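Local atomic coordinates of amino acid adenylation domain-containing protein (Bacillus stratosphericus LAMA 585, PDB entry 6ULY), a protein that probably selects and activates a keto acid as its acyl adenylate, acting as the first adenylation domain of a nonribosomal depsipeptide synthetase. Residues Q19-E24 with A84-V89; R55-L60 with G91-T96; T357-S362 with R368-R373; V378-L383 with L443-E448. All coordinates share one frame; numbering follows the deposited sequence.

Contacts 1 and 2 are buried and adjoin each other, their centres about 10 Å apart, because both use the end of helix 78-91: its side chains meet helix 18-26 in contact 1, while its terminal turn and the exit toward strand 94-97 meet helix 46-62 in contact 2. Contacts 3 and 4 lie on the other side of the chain's centre and join through the paired strands 355-359 and 377-381. Contact 3 is a surface contact, joined by two backbone hydrogen bonds and a salt bridge; contact 4, partly buried, relies on aromatic side chains between sheets. Apolar packing dominates contacts 1 and 2, with one side-chain amide hydrogen bond across contact 1 and apolar touches alone between the segments of contact 2.

Contact 1: Q19-E24 with A84-V89; sequences QDVLTE and AFWACV
Leu22 lies over one face of the Trp86 indole and makes the tight half of this contact. Its CB sits 3.7 Å from Trp86 CZ3, and its CD2 reaches Trp86 CE3 at 3.8 Å, so the leucine covers the six-membered side of the ring. CG stands anti to the backbone N (chi1 -176°), which lays the branch across the indole while the two side chains run past each other in opposite directions. The other face is backed by Phe85, whose CD2 is offset toward the rim, and Trp86 NE1 is hydrogen-bonded to His231 on helix 224-237; sandwich and bond together should restrict rotation of the indole. Val21 CG1 adds a looser touch on Trp86 CH2, at 4.3 Å. Segment 84-89 is part of helix 78-91, the helical leg of a beta-alpha-beta crossover between the parallel strands 70-74 and 94-97 of the adenylation domain; helix 18-26 packs against its Trp86 and Val89, while Ala84, Phe85 and Cys88 touch strand 70-74. The short axes stay 10.7 Å apart and make an angle of 119°, a gap that the large tryptophan spans. Toward the partly exposed end the packing gives way to polar chemistry. The extended side chain of Gln19 passes Val89, with CG 3.8 Å from Val89 CG1, and its NE2 donates to Val89 O over 3.1 Å, the donor tilted 24° from the carbonyl plane. The same amide nitrogen also bonds to His166 O, so two carbonyls hold it.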
loop_
_atom_site.group_PDB
_atom_site.type_symbol
_atom_site.label_atom_id
_atom_site.label_comp_id
_atom_site.label_asym_id
_atom_site.label_seq_id
_atom_site.Cartn_x
_atom_site.Cartn_y
_atom_site.Cartn_z
ATOM N N GLN A 19 6.166 -34.972 -1.968
ATOM C CA GLN A 19 6.960 -36.148 -1.634
ATOM C C GLN A 19 6.844 -37.211 -2.720
ATOM O O GLN A 19 7.845 -37.817 -3.115
ATOM C CB GLN A 19 6.518 -36.714 -0.285
ATOM C CG GLN A 19 6.914 -35.859 0.905
ATOM C CD GLN A 19 6.379 -36.406 2.215
ATOM O OE1 GLN A 19 6.054 -37.587 2.320
ATOM N NE2 GLN A 19 6.278 -35.543 3.219
ATOM N N ASP A 20 5.628 -37.444 -3.219
ATOM C CA ASP A 20 5.443 -38.408 -4.298
ATOM C C ASP A 20 6.117 -37.941 -5.583
ATOM O O ASP A 20 6.573 -38.770 -6.378
ATOM C CB ASP A 20 3.948 -38.649 -4.537
ATOM C CG ASP A 20 3.212 -39.082 -3.277
ATOM O OD1 ASP A 20 3.854 -39.641 -2.359
ATOM O OD2 ASP A 20 1.983 -38.861 -3.206
ATOM N N VAL A 21 6.190 -36.627 -5.805
ATOM C CA VAL A 21 6.895 -36.111 -6.976
ATOM C C VAL A 21 8.370 -36.486 -6.901
ATOM O O VAL A 21 8.956 -36.987 -7.869
ATOM C CB VAL A 21 6.703 -34.586 -7.091
ATOM C CG1 VAL A 21 7.611 -34.015 -8.171
ATOM C CG2 VAL A 21 5.242 -34.242 -7.384
ATOM N N LEU A 22 8.981 -36.267 -5.736
ATOM C CA LEU A 22 10.398 -36.568 -5.567
ATOM C C LEU A 22 10.657 -38.065 -5.656
ATOM O O LEU A 22 11.666 -38.493 -6.229
ATOM C CB LEU A 22 10.882 -36.012 -4.228
ATOM C CG LEU A 22 12.375 -36.154 -3.929
ATOM C CD1 LEU A 22 13.205 -35.440 -4.985
ATOM C CD2 LEU A 22 12.694 -35.621 -2.545
ATOM N N THR A 23 9.756 -38.876 -5.099
ATOM C CA THR A 23 9.920 -40.325 -5.158
ATOM C C THR A 23 9.938 -40.818 -6.598
ATOM O O THR A 23 10.857 -41.536 -7.012
ATOM C CB THR A 23 8.802 -41.000 -4.364
ATOM O OG1 THR A 23 9.022 -40.782 -2.967
ATOM C CG2 THR A 23 8.751 -42.497 -4.654
ATOM N N GLU A 24 8.930 -40.437 -7.386
ATOM C CA GLU A 24 8.879 -40.884 -8.773
ATOM C C GLU A 24 10.030 -40.313 -9.592
ATOM O O GLU A 24 10.498 -40.961 -10.535
ATOM C CB GLU A 24 7.543 -40.490 -9.401
ATOM C CG GLU A 24 6.321 -41.128 -8.736
ATOM C CD GLU A 24 6.283 -42.641 -8.884
ATOM O OE1 GLU A 24 7.137 -43.328 -8.285
ATOM O OE2 GLU A 24 5.395 -43.142 -9.606
ATOM N N ALA A 84 17.544 -27.720 0.359
ATOM C CA ALA A 84 16.839 -27.279 1.556
ATOM C C ALA A 84 15.330 -27.322 1.356
ATOM O O ALA A 84 14.582 -27.651 2.283
ATOM C CB ALA A 84 17.290 -25.867 1.930
ATOM N N PHE A 85 14.865 -26.985 0.153
ATOM C CA PHE A 85 13.433 -27.015 -0.123
ATOM C C PHE A 85 12.874 -28.420 0.036
ATOM O O PHE A 85 11.807 -28.612 0.633
ATOM C CB PHE A 85 13.170 -26.496 -1.533
ATOM C CG PHE A 85 11.743 -26.630 -1.972
ATOM C CD1 PHE A 85 10.817 -25.643 -1.674
ATOM C CD2 PHE A 85 11.326 -27.738 -2.692
ATOM C CE1 PHE A 85 9.502 -25.762 -2.082
ATOM C CE2 PHE A 85 10.011 -27.863 -3.102
ATOM C CZ PHE A 85 9.097 -26.871 -2.794
ATOM N N TRP A 86 13.581 -29.419 -0.487
ATOM C CA TRP A 86 13.063 -30.777 -0.441
ATOM C C TRP A 86 13.233 -31.406 0.932
ATOM O O TRP A 86 12.386 -32.204 1.349
ATOM C CB TRP A 86 13.732 -31.607 -1.525
ATOM C CG TRP A 86 13.208 -31.256 -2.878
ATOM C CD1 TRP A 86 13.837 -30.527 -3.839
ATOM C CD2 TRP A 86 11.926 -31.604 -3.411
ATOM N NE1 TRP A 86 13.032 -30.410 -4.946
ATOM C CE2 TRP A 86 11.852 -31.062 -4.708
ATOM C CE3 TRP A 86 10.836 -32.330 -2.920
ATOM C CZ2 TRP A 86 10.733 -31.221 -5.519
ATOM C CZ3 TRP A 86 9.729 -32.487 -3.728
ATOM C CH2 TRP A 86 9.685 -31.937 -5.013
ATOM N N ALA A 87 14.288 -31.044 1.663
ATOM C CA ALA A 87 14.357 -31.435 3.065
ATOM C C ALA A 87 13.107 -30.978 3.809
ATOM O O ALA A 87 12.508 -31.742 4.576
ATOM C CB ALA A 87 15.616 -30.856 3.710
ATOM N N CYS A 88 12.687 -29.731 3.576
ATOM C CA CYS A 88 11.480 -29.219 4.216
ATOM C C CYS A 88 10.244 -29.988 3.765
ATOM O O CYS A 88 9.382 -30.333 4.581
ATOM C CB CYS A 88 11.326 -27.730 3.910
ATOM S SG CYS A 88 12.550 -26.667 4.704
ATOM N N VAL A 89 10.130 -30.250 2.463
ATOM C CA VAL A 89 9.044 -31.088 1.962
ATOM C C VAL A 89 9.017 -32.428 2.686
ATOM O O VAL A 89 7.951 -32.923 3.067
ATOM C CB VAL A 89 9.179 -31.274 0.441
ATOM C CG1 VAL A 89 8.247 -32.380 -0.047
ATOM C CG2 VAL A 89 8.896 -29.963 -0.276
#

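Contact 2: R55-L60 with G91-T96; sequences RVLTGL and GGFVPT. With SO4 (sulfate ion), chain G.
With CG anti to the backbone N (chi1 174°), Leu57 sends its CD1 into the angle between Gly91 and Phe93, while Phe93, its CG anti to the carbonyl carbon (chi1 -44°), swings its ring back toward helix 46-62. The site is the turn of a beta-alpha-beta crossover: helix 78-91 ends here in a Schellman motif, with Gly92 at positive phi, and the chain then enters strand 94-97, a parallel neighbour of strand 70-74. Leu57 CD1 lies 3.5 Å from Phe93 CE2, the two side chains crossing at about a right angle, and the same methyl rests 3.6 Å from Gly91 CA. The lack of a side chain at Gly91 allows this fit, since ring and methyl both occupy the side to which a CB would point. Gly91 also covers one face of the Phe93 ring with its carbonyl oxygen, offset toward the rim. Leu60, one turn along the helix, adds a second hold: its CB is 3.8 Å from Phe93 CE2 and its CD1 3.9 Å from Phe93 CD2. Phe93 also packs on Cys88 and on Val71 of strand 70-74, which ties the turn to the sheet. Away from this buried patch, Arg55 stretches from the helix to a sulfate ion, probably from the crystallisation liquor and also held by Arg161 N. Arg55 NH1 also bonds to Leu159 O. The ion meets the guanidinium at its edge, near the plane, where Arg55 NH1 donates to sulfate O2 over 2.7 Å.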
loop_
_atom_site.group_PDB
_atom_site.type_symbol
_atom_site.label_atom_id
_atom_site.label_comp_id
_atom_site.label_asym_id
_atom_site.label_seq_id
_atom_site.Cartn_x
_atom_site.Cartn_y
_atom_site.Cartn_z
ATOM N N ARG A 55 19.530 -35.971 4.199
ATOM C CA ARG A 55 20.632 -35.556 5.061
ATOM C C ARG A 55 20.332 -34.205 5.698
ATOM O O ARG A 55 20.417 -34.047 6.923
ATOM C CB ARG A 55 21.937 -35.508 4.262
ATOM C CG ARG A 55 22.366 -36.855 3.694
ATOM C CD ARG A 55 23.749 -36.798 3.055
ATOM N NE ARG A 55 23.926 -37.850 2.054
ATOM C CZ ARG A 55 24.164 -39.128 2.341
ATOM N NH1 ARG A 55 24.248 -39.523 3.604
ATOM N NH2 ARG A 55 24.309 -40.015 1.363
ATOM N N VAL A 56 19.959 -33.218 4.882
ATOM C CA VAL A 56 19.592 -31.916 5.433
ATOM C C VAL A 56 18.461 -32.066 6.444
ATOM O O VAL A 56 18.416 -31.357 7.458
ATOM C CB VAL A 56 19.220 -30.939 4.302
ATOM C CG1 VAL A 56 18.703 -29.627 4.882
ATOM C CG2 VAL A 56 20.419 -30.689 3.410
ATOM N N LEU A 57 17.537 -32.999 6.193
ATOM C CA LEU A 57 16.426 -33.202 7.119
ATOM C C LEU A 57 16.922 -33.612 8.498
ATOM O O LEU A 57 16.320 -33.244 9.514
ATOM C CB LEU A 57 15.465 -34.255 6.564
ATOM C CG LEU A 57 14.318 -34.679 7.485
ATOM C CD1 LEU A 57 13.405 -33.502 7.817
ATOM C CD2 LEU A 57 13.522 -35.807 6.841
ATOM N N THR A 58 18.007 -34.387 8.558
ATOM C CA THR A 58 18.555 -34.776 9.853
ATOM C C THR A 58 18.954 -33.552 10.662
ATOM O O THR A 58 18.672 -33.469 11.864
ATOM C CB THR A 58 19.761 -35.696 9.665
ATOM O OG1 THR A 58 19.345 -36.922 9.050
ATOM C CG2 THR A 58 20.417 -35.992 11.009
ATOM N N GLY A 59 19.624 -32.596 10.022
ATOM C CA GLY A 59 20.058 -31.408 10.736
ATOM C C GLY A 59 18.901 -30.524 11.158
ATOM O O GLY A 59 18.899 -29.984 12.268
ATOM N N LEU A 60 17.903 -30.365 10.286
ATOM C CA LEU A 60 16.752 -29.534 10.630
ATOM C C LEU A 60 16.014 -30.095 11.838
ATOM O O LEU A 60 15.640 -29.346 12.749
ATOM C CB LEU A 60 15.811 -29.414 9.431
ATOM C CG LEU A 60 16.395 -28.729 8.192
ATOM C CD1 LEU A 60 15.376 -28.684 7.070
ATOM C CD2 LEU A 60 16.887 -27.327 8.523
ATOM N N GLY A 91 10.222 -33.168 5.682
ATOM C CA GLY A 91 9.906 -33.008 7.082
ATOM C C GLY A 91 8.552 -32.407 7.377
ATOM O O GLY A 91 8.190 -32.282 8.551
ATOM N N GLY A 92 7.778 -32.046 6.356
ATOM C CA GLY A 92 6.554 -31.307 6.594
ATOM C C GLY A 92 6.782 -29.871 6.993
ATOM O O GLY A 92 5.849 -29.206 7.457
ATOM N N PHE A 93 8.007 -29.383 6.847
ATOM C CA PHE A 93 8.314 -27.994 7.121
ATOM C C PHE A 93 7.882 -27.150 5.932
ATOM O O PHE A 93 7.830 -27.628 4.794
ATOM C CB PHE A 93 9.808 -27.821 7.386
ATOM C CG PHE A 93 10.390 -28.881 8.283
ATOM C CD1 PHE A 93 9.701 -29.315 9.403
ATOM C CD2 PHE A 93 11.619 -29.457 7.995
ATOM C CE1 PHE A 93 10.227 -30.291 10.226
ATOM C CE2 PHE A 93 12.151 -30.434 8.814
ATOM C CZ PHE A 93 11.456 -30.854 9.929
ATOM N N VAL A 94 7.563 -25.890 6.209
ATOM C CA VAL A 94 7.041 -24.975 5.197
ATOM C C VAL A 94 8.113 -23.955 4.830
ATOM O O VAL A 94 8.359 -23.010 5.596
ATOM C CB VAL A 94 5.772 -24.262 5.693
ATOM C CG1 VAL A 94 5.130 -23.494 4.561
ATOM C CG2 VAL A 94 4.789 -25.258 6.278
ATOM N N PRO A 95 8.763 -24.084 3.678
ATOM C CA PRO A 95 9.746 -23.075 3.280
ATOM C C PRO A 95 9.092 -21.734 3.013
ATOM O O PRO A 95 7.969 -21.651 2.514
ATOM C CB PRO A 95 10.350 -23.648 1.993
ATOM C CG PRO A 95 10.014 -25.090 2.011
ATOM C CD PRO A 95 8.695 -25.183 2.704
ATOM N N THR A 96 9.826 -20.678 3.330
ATOM C CA THR A 96 9.449 -19.312 2.985
ATOM C C THR A 96 10.408 -18.842 1.897
ATOM O O THR A 96 11.555 -18.484 2.179
ATOM C CB THR A 96 9.499 -18.409 4.208
ATOM O OG1 THR A 96 8.720 -18.998 5.258
ATOM C CG2 THR A 96 8.957 -17.034 3.872
HETATM S S SO4 G . 23.674 -42.545 4.817
HETATM O O1 SO4 G . 22.316 -42.142 4.955
HETATM O O2 SO4 G . 24.526 -41.543 5.389
HETATM O O3 SO4 G . 23.848 -43.778 5.557
HETATM O O4 SO4 G . 23.978 -42.718 3.404
#

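Contact 3: T357-S362 with R368-R373; sequences TFEETS and RPAEAR
Ser362 OG links the two segments by working in both directions: it accepts from Arg368 N over 3.0 Å, in a nearly straight bond (162°), and donates to Glu359 O over 2.9 Å. Its chi1 of 62° sets OG between the backbone N and the carbonyl carbon, turned to both partners. Glu359 O is itself gripped twice, since Ser362 N reaches it from the same face of its plane. Next to this turn Phe358 and Pro369 form a non-hydrogen-bonded antiparallel pair, flanked by Glu359 N to Arg368 O at 3.0 Å and Ala370 N to Thr357 O at 3.1 Å. The edge of the Phe358 ring meets the Arg368-Pro369 peptide, with CD1 3.6 Å from Pro369 N. At the surface Arg373, bent at chi3, brings NH2 to Glu359 OE2, 2.8 Å away on the syn side but out of the carboxylate plane, in a salt bridge; the carboxylate and guanidinium planes are 28° apart, and NH1 adds a weak bond to the same oxygen. Across the strand's other edge Phe358 pairs with Val378, so the loop joining strands 355-359 and 377-381 doubles back to continue this small antiparallel sheet by a single beta bridge.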
loop_
_atom_site.group_PDB
_atom_site.type_symbol
_atom_site.label_atom_id
_atom_site.label_comp_id
_atom_site.label_asym_id
_atom_site.label_seq_id
_atom_site.Cartn_x
_atom_site.Cartn_y
_atom_site.Cartn_z
ATOM N N THR A 357 -3.548 -5.584 -32.533
ATOM C CA THR A 357 -3.402 -4.142 -32.651
ATOM C C THR A 357 -4.777 -3.507 -32.775
ATOM O O THR A 357 -5.632 -3.997 -33.518
ATOM C CB THR A 357 -2.530 -3.767 -33.858
ATOM O OG1 THR A 357 -1.166 -4.103 -33.585
ATOM C CG2 THR A 357 -2.629 -2.279 -34.160
ATOM N N PHE A 358 -4.984 -2.418 -32.037
ATOM C CA PHE A 358 -6.276 -1.753 -31.984
ATOM C C PHE A 358 -6.083 -0.246 -32.065
ATOM O O PHE A 358 -4.989 0.277 -31.839
ATOM C CB PHE A 358 -7.041 -2.084 -30.696
ATOM C CG PHE A 358 -7.237 -3.552 -30.458
ATOM C CD1 PHE A 358 -8.235 -4.247 -31.117
ATOM C CD2 PHE A 358 -6.431 -4.234 -29.560
ATOM C CE1 PHE A 358 -8.426 -5.597 -30.891
ATOM C CE2 PHE A 358 -6.617 -5.583 -29.329
ATOM C CZ PHE A 358 -7.616 -6.265 -29.997
ATOM N N GLU A 359 -7.173 0.447 -32.376
ATOM C CA GLU A 359 -7.164 1.901 -32.354
ATOM C C GLU A 359 -7.057 2.392 -30.915
ATOM O O GLU A 359 -7.683 1.839 -30.007
ATOM C CB GLU A 359 -8.434 2.448 -33.006
ATOM C CG GLU A 359 -8.248 3.770 -33.733
ATOM C CD GLU A 359 -7.552 3.609 -35.074
ATOM O OE1 GLU A 359 -7.525 2.476 -35.600
ATOM O OE2 GLU A 359 -7.033 4.614 -35.603
ATOM N N GLU A 360 -6.240 3.428 -30.704
ATOM C CA GLU A 360 -6.137 4.020 -29.373
ATOM C C GLU A 360 -7.466 4.609 -28.918
ATOM O O GLU A 360 -7.739 4.673 -27.714
ATOM C CB GLU A 360 -5.052 5.100 -29.355
ATOM C CG GLU A 360 -3.641 4.562 -29.172
ATOM C CD GLU A 360 -2.594 5.660 -29.090
ATOM O OE1 GLU A 360 -1.569 5.454 -28.404
ATOM O OE2 GLU A 360 -2.794 6.728 -29.707
ATOM N N THR A 361 -8.305 5.038 -29.862
ATOM C CA THR A 361 -9.580 5.646 -29.498
ATOM C C THR A 361 -10.527 4.639 -28.858
ATOM O O THR A 361 -11.365 5.018 -28.031
ATOM C CB THR A 361 -10.232 6.261 -30.736
ATOM O OG1 THR A 361 -9.414 7.330 -31.227
ATOM C CG2 THR A 361 -11.626 6.786 -30.409
ATOM N N SER A 362 -10.408 3.362 -29.218
ATOM C CA SER A 362 -11.360 2.341 -28.807
ATOM C C SER A 362 -10.954 1.619 -27.527
ATOM O O SER A 362 -11.623 0.658 -27.137
ATOM C CB SER A 362 -11.543 1.321 -29.933
ATOM O OG SER A 362 -10.326 0.654 -30.220
ATOM N N ARG A 368 -11.396 -1.881 -31.376
ATOM C CA ARG A 368 -11.546 -1.856 -32.826
ATOM C C ARG A 368 -10.213 -2.197 -33.477
ATOM O O ARG A 368 -9.263 -1.403 -33.379
ATOM C CB ARG A 368 -12.038 -0.484 -33.289
ATOM C CG ARG A 368 -13.505 -0.224 -32.949
ATOM C CD ARG A 368 -13.872 1.250 -33.038
ATOM N NE ARG A 368 -15.296 1.466 -32.783
ATOM C CZ ARG A 368 -15.865 2.660 -32.639
ATOM N NH1 ARG A 368 -15.135 3.765 -32.717
ATOM N NH2 ARG A 368 -17.168 2.749 -32.411
ATOM N N PRO A 369 -10.077 -3.352 -34.129
ATOM C CA PRO A 369 -8.783 -3.709 -34.719
ATOM C C PRO A 369 -8.318 -2.668 -35.725
ATOM O O PRO A 369 -9.111 -1.929 -36.309
ATOM C CB PRO A 369 -9.056 -5.057 -35.394
ATOM C CG PRO A 369 -10.222 -5.620 -34.657
ATOM C CD PRO A 369 -11.064 -4.441 -34.269
ATOM N N ALA A 370 -7.003 -2.618 -35.915
ATOM C CA ALA A 370 -6.403 -1.717 -36.885
ATOM C C ALA A 370 -5.053 -2.284 -37.294
ATOM O O ALA A 370 -4.502 -3.166 -36.631
ATOM C CB ALA A 370 -6.245 -0.301 -36.320
ATOM N N GLU A 371 -4.535 -1.774 -38.403
ATOM C CA GLU A 371 -3.179 -2.082 -38.833
ATOM C C GLU A 371 -2.229 -1.112 -38.142
ATOM O O GLU A 371 -2.490 0.094 -38.100
ATOM C CB GLU A 371 -3.055 -1.982 -40.354
ATOM C CG GLU A 371 -3.794 -3.085 -41.104
ATOM C CD GLU A 371 -2.860 -4.152 -41.645
ATOM O OE1 GLU A 371 -2.191 -3.895 -42.669
ATOM O OE2 GLU A 371 -2.785 -5.243 -41.042
ATOM N N ALA A 372 -1.143 -1.645 -37.586
ATOM C CA ALA A 372 -0.245 -0.830 -36.780
ATOM C C ALA A 372 0.228 0.390 -37.561
ATOM O O ALA A 372 0.540 0.306 -38.752
ATOM C CB ALA A 372 0.953 -1.661 -36.317
ATOM N N ARG A 373 0.270 1.531 -36.877
ATOM C CA ARG A 373 0.683 2.798 -37.463
ATOM C C ARG A 373 1.651 3.492 -36.515
ATOM O O ARG A 373 1.818 3.095 -35.358
ATOM C CB ARG A 373 -0.523 3.703 -37.748
ATOM C CG ARG A 373 -1.580 3.074 -38.644
ATOM C CD ARG A 373 -2.662 4.078 -39.002
ATOM N NE ARG A 373 -2.906 5.014 -37.906
ATOM C CZ ARG A 373 -3.898 4.918 -37.025
ATOM N NH1 ARG A 373 -4.010 5.826 -36.065
ATOM N NH2 ARG A 373 -4.783 3.932 -37.100
#

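Contact 4: V378-L383 with L443-E448; sequences VSFTEL and LGFLHE
This is a sparse side-chain contact between strands of two different antiparallel sheets: strand 377-381, from the two-stranded sheet it forms with 355-359, and strand 438-447, from the five-stranded sheet, where it forms a hairpin with strand 450-456. The backbones stay well apart, with Phe380 CA and Gly444 CA 9.8 Å from each other, and long side chains bridge the gap. Phe380 and Phe445 meet there, CD2 of the former lying 4.3 Å from CE2 of the latter and arriving at the edge of the Phe445 ring, near its plane. Phe358 packs against both rings, its own plane at about 85° to that of Phe445, and Thr452 of the hairpin touches both Phe380 and Phe445, giving a small cluster. The strand leads on to Leu383, which contacts the bound keto acyl adenylate; the Phe380 side chain stays about 9 Å from this ligand. Farther along, the carboxylate of Glu382 comes past His447, its plane 75° from that of the imidazole. Neither has the other as its main partner: Glu382 OE2 makes a salt bridge to Arg450, and His447 ND1 is hydrogen-bonded to Asp405. The nearest atom of the imidazole to Glu382 OE2 is the ring carbon His447 CD2, at 4.0 Å.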
loop_
_atom_site.group_PDB
_atom_site.type_symbol
_atom_site.label_atom_id
_atom_site.label_comp_id
_atom_site.label_asym_id
_atom_site.label_seq_id
_atom_site.Cartn_x
_atom_site.Cartn_y
_atom_site.Cartn_z
ATOM N N VAL A 378 -2.191 0.742 -30.755
ATOM C CA VAL A 378 -1.480 0.017 -29.711
ATOM C C VAL A 378 -1.454 -1.454 -30.088
ATOM O O VAL A 378 -2.439 -1.988 -30.609
ATOM C CB VAL A 378 -2.132 0.207 -28.326
ATOM C CG1 VAL A 378 -2.037 1.657 -27.891
ATOM C CG2 VAL A 378 -3.587 -0.251 -28.354
ATOM N N SER A 379 -0.325 -2.107 -29.822
ATOM C CA SER A 379 -0.141 -3.522 -30.106
ATOM C C SER A 379 0.085 -4.267 -28.800
ATOM O O SER A 379 0.964 -3.899 -28.013
ATOM C CB SER A 379 1.041 -3.746 -31.054
ATOM O OG SER A 379 0.745 -3.273 -32.357
ATOM N N PHE A 380 -0.707 -5.311 -28.577
ATOM C CA PHE A 380 -0.593 -6.146 -27.394
ATOM C C PHE A 380 -0.229 -7.567 -27.796
ATOM O O PHE A 380 -0.629 -8.055 -28.857
ATOM C CB PHE A 380 -1.902 -6.164 -26.596
ATOM C CG PHE A 380 -2.351 -4.809 -26.132
ATOM C CD1 PHE A 380 -1.697 -4.165 -25.097
ATOM C CD2 PHE A 380 -3.439 -4.188 -26.719
ATOM C CE1 PHE A 380 -2.115 -2.917 -24.660
ATOM C CE2 PHE A 380 -3.862 -2.946 -26.286
ATOM C CZ PHE A 380 -3.194 -2.310 -25.257
ATOM N N THR A 381 0.533 -8.228 -26.932
ATOM C CA THR A 381 0.898 -9.622 -27.130
ATOM C C THR A 381 -0.137 -10.510 -26.450
ATOM O O THR A 381 -0.331 -10.423 -25.233
ATOM C CB THR A 381 2.290 -9.904 -26.569
ATOM O OG1 THR A 381 3.243 -9.034 -27.191
ATOM C CG2 THR A 381 2.674 -11.362 -26.813
ATOM N N GLU A 382 -0.800 -11.357 -27.236
ATOM C CA GLU A 382 -1.723 -12.325 -26.662
ATOM C C GLU A 382 -0.974 -13.269 -25.732
ATOM O O GLU A 382 0.151 -13.691 -26.019
ATOM C CB GLU A 382 -2.420 -13.121 -27.766
ATOM C CG GLU A 382 -3.381 -12.306 -28.616
ATOM C CD GLU A 382 -4.157 -13.162 -29.606
ATOM O OE1 GLU A 382 -3.637 -13.423 -30.713
ATOM O OE2 GLU A 382 -5.284 -13.582 -29.272
ATOM N N LEU A 383 -1.601 -13.595 -24.604
ATOM C CA LEU A 383 -1.010 -14.489 -23.621
ATOM C C LEU A 383 -1.662 -15.864 -23.617
ATOM O O LEU A 383 -1.237 -16.738 -22.852
ATOM C CB LEU A 383 -1.080 -13.853 -22.227
ATOM C CG LEU A 383 -0.426 -12.467 -22.142
ATOM C CD1 LEU A 383 -0.432 -11.940 -20.714
ATOM C CD2 LEU A 383 1.002 -12.481 -22.691
ATOM N N LEU A 443 -5.383 -5.530 -15.646
ATOM C CA LEU A 443 -6.356 -5.147 -16.654
ATOM C C LEU A 443 -6.051 -5.874 -17.955
ATOM O O LEU A 443 -4.882 -6.069 -18.311
ATOM C CB LEU A 443 -6.342 -3.636 -16.890
ATOM C CG LEU A 443 -6.624 -2.763 -15.667
ATOM C CD1 LEU A 443 -6.507 -1.295 -16.039
ATOM C CD2 LEU A 443 -7.998 -3.060 -15.092
ATOM N N GLY A 444 -7.103 -6.277 -18.655
ATOM C CA GLY A 444 -6.930 -6.941 -19.928
ATOM C C GLY A 444 -8.273 -7.273 -20.536
ATOM O O GLY A 444 -9.317 -6.812 -20.073
ATOM N N PHE A 445 -8.230 -8.088 -21.586
ATOM C CA PHE A 445 -9.437 -8.510 -22.273
ATOM C C PHE A 445 -9.279 -9.958 -22.709
ATOM O O PHE A 445 -8.185 -10.524 -22.689
ATOM C CB PHE A 445 -9.743 -7.607 -23.477
ATOM C CG PHE A 445 -8.661 -7.587 -24.509
ATOM C CD1 PHE A 445 -8.696 -8.459 -25.586
ATOM C CD2 PHE A 445 -7.606 -6.696 -24.405
ATOM C CE1 PHE A 445 -7.698 -8.445 -26.538
ATOM C CE2 PHE A 445 -6.601 -6.679 -25.355
ATOM C CZ PHE A 445 -6.650 -7.552 -26.424
ATOM N N LEU A 446 -10.400 -10.557 -23.089
ATOM C CA LEU A 446 -10.427 -11.889 -23.668
ATOM C C LEU A 446 -10.827 -11.776 -25.132
ATOM O O LEU A 446 -11.668 -10.948 -25.495
ATOM C CB LEU A 446 -11.395 -12.803 -22.911
ATOM C CG LEU A 446 -10.842 -13.410 -21.617
ATOM C CD1 LEU A 446 -11.953 -14.007 -20.768
ATOM C CD2 LEU A 446 -9.799 -14.470 -21.924
ATOM N N HIS A 447 -10.197 -12.591 -25.971
ATOM C CA HIS A 447 -10.445 -12.573 -27.409
ATOM C C HIS A 447 -10.274 -14.002 -27.898
ATOM O O HIS A 447 -9.166 -14.543 -27.841
ATOM C CB HIS A 447 -9.487 -11.620 -28.119
ATOM C CG HIS A 447 -9.584 -11.667 -29.612
ATOM N ND1 HIS A 447 -10.400 -10.824 -30.333
ATOM C CD2 HIS A 447 -8.963 -12.458 -30.520
ATOM C CE1 HIS A 447 -10.281 -11.094 -31.621
ATOM N NE2 HIS A 447 -9.416 -12.081 -31.761
ATOM N N GLU A 448 -11.363 -14.616 -28.358
ATOM C CA GLU A 448 -11.352 -16.024 -28.755
ATOM C C GLU A 448 -10.890 -16.914 -27.606
ATOM O O GLU A 448 -10.218 -17.929 -27.818
ATOM C CB GLU A 448 -10.476 -16.248 -29.990
ATOM C CG GLU A 448 -10.886 -15.427 -31.207
ATOM C CD GLU A 448 -12.269 -15.783 -31.722
ATOM O OE1 GLU A 448 -12.647 -16.973 -31.658
ATOM O OE2 GLU A 448 -12.980 -14.866 -32.188
#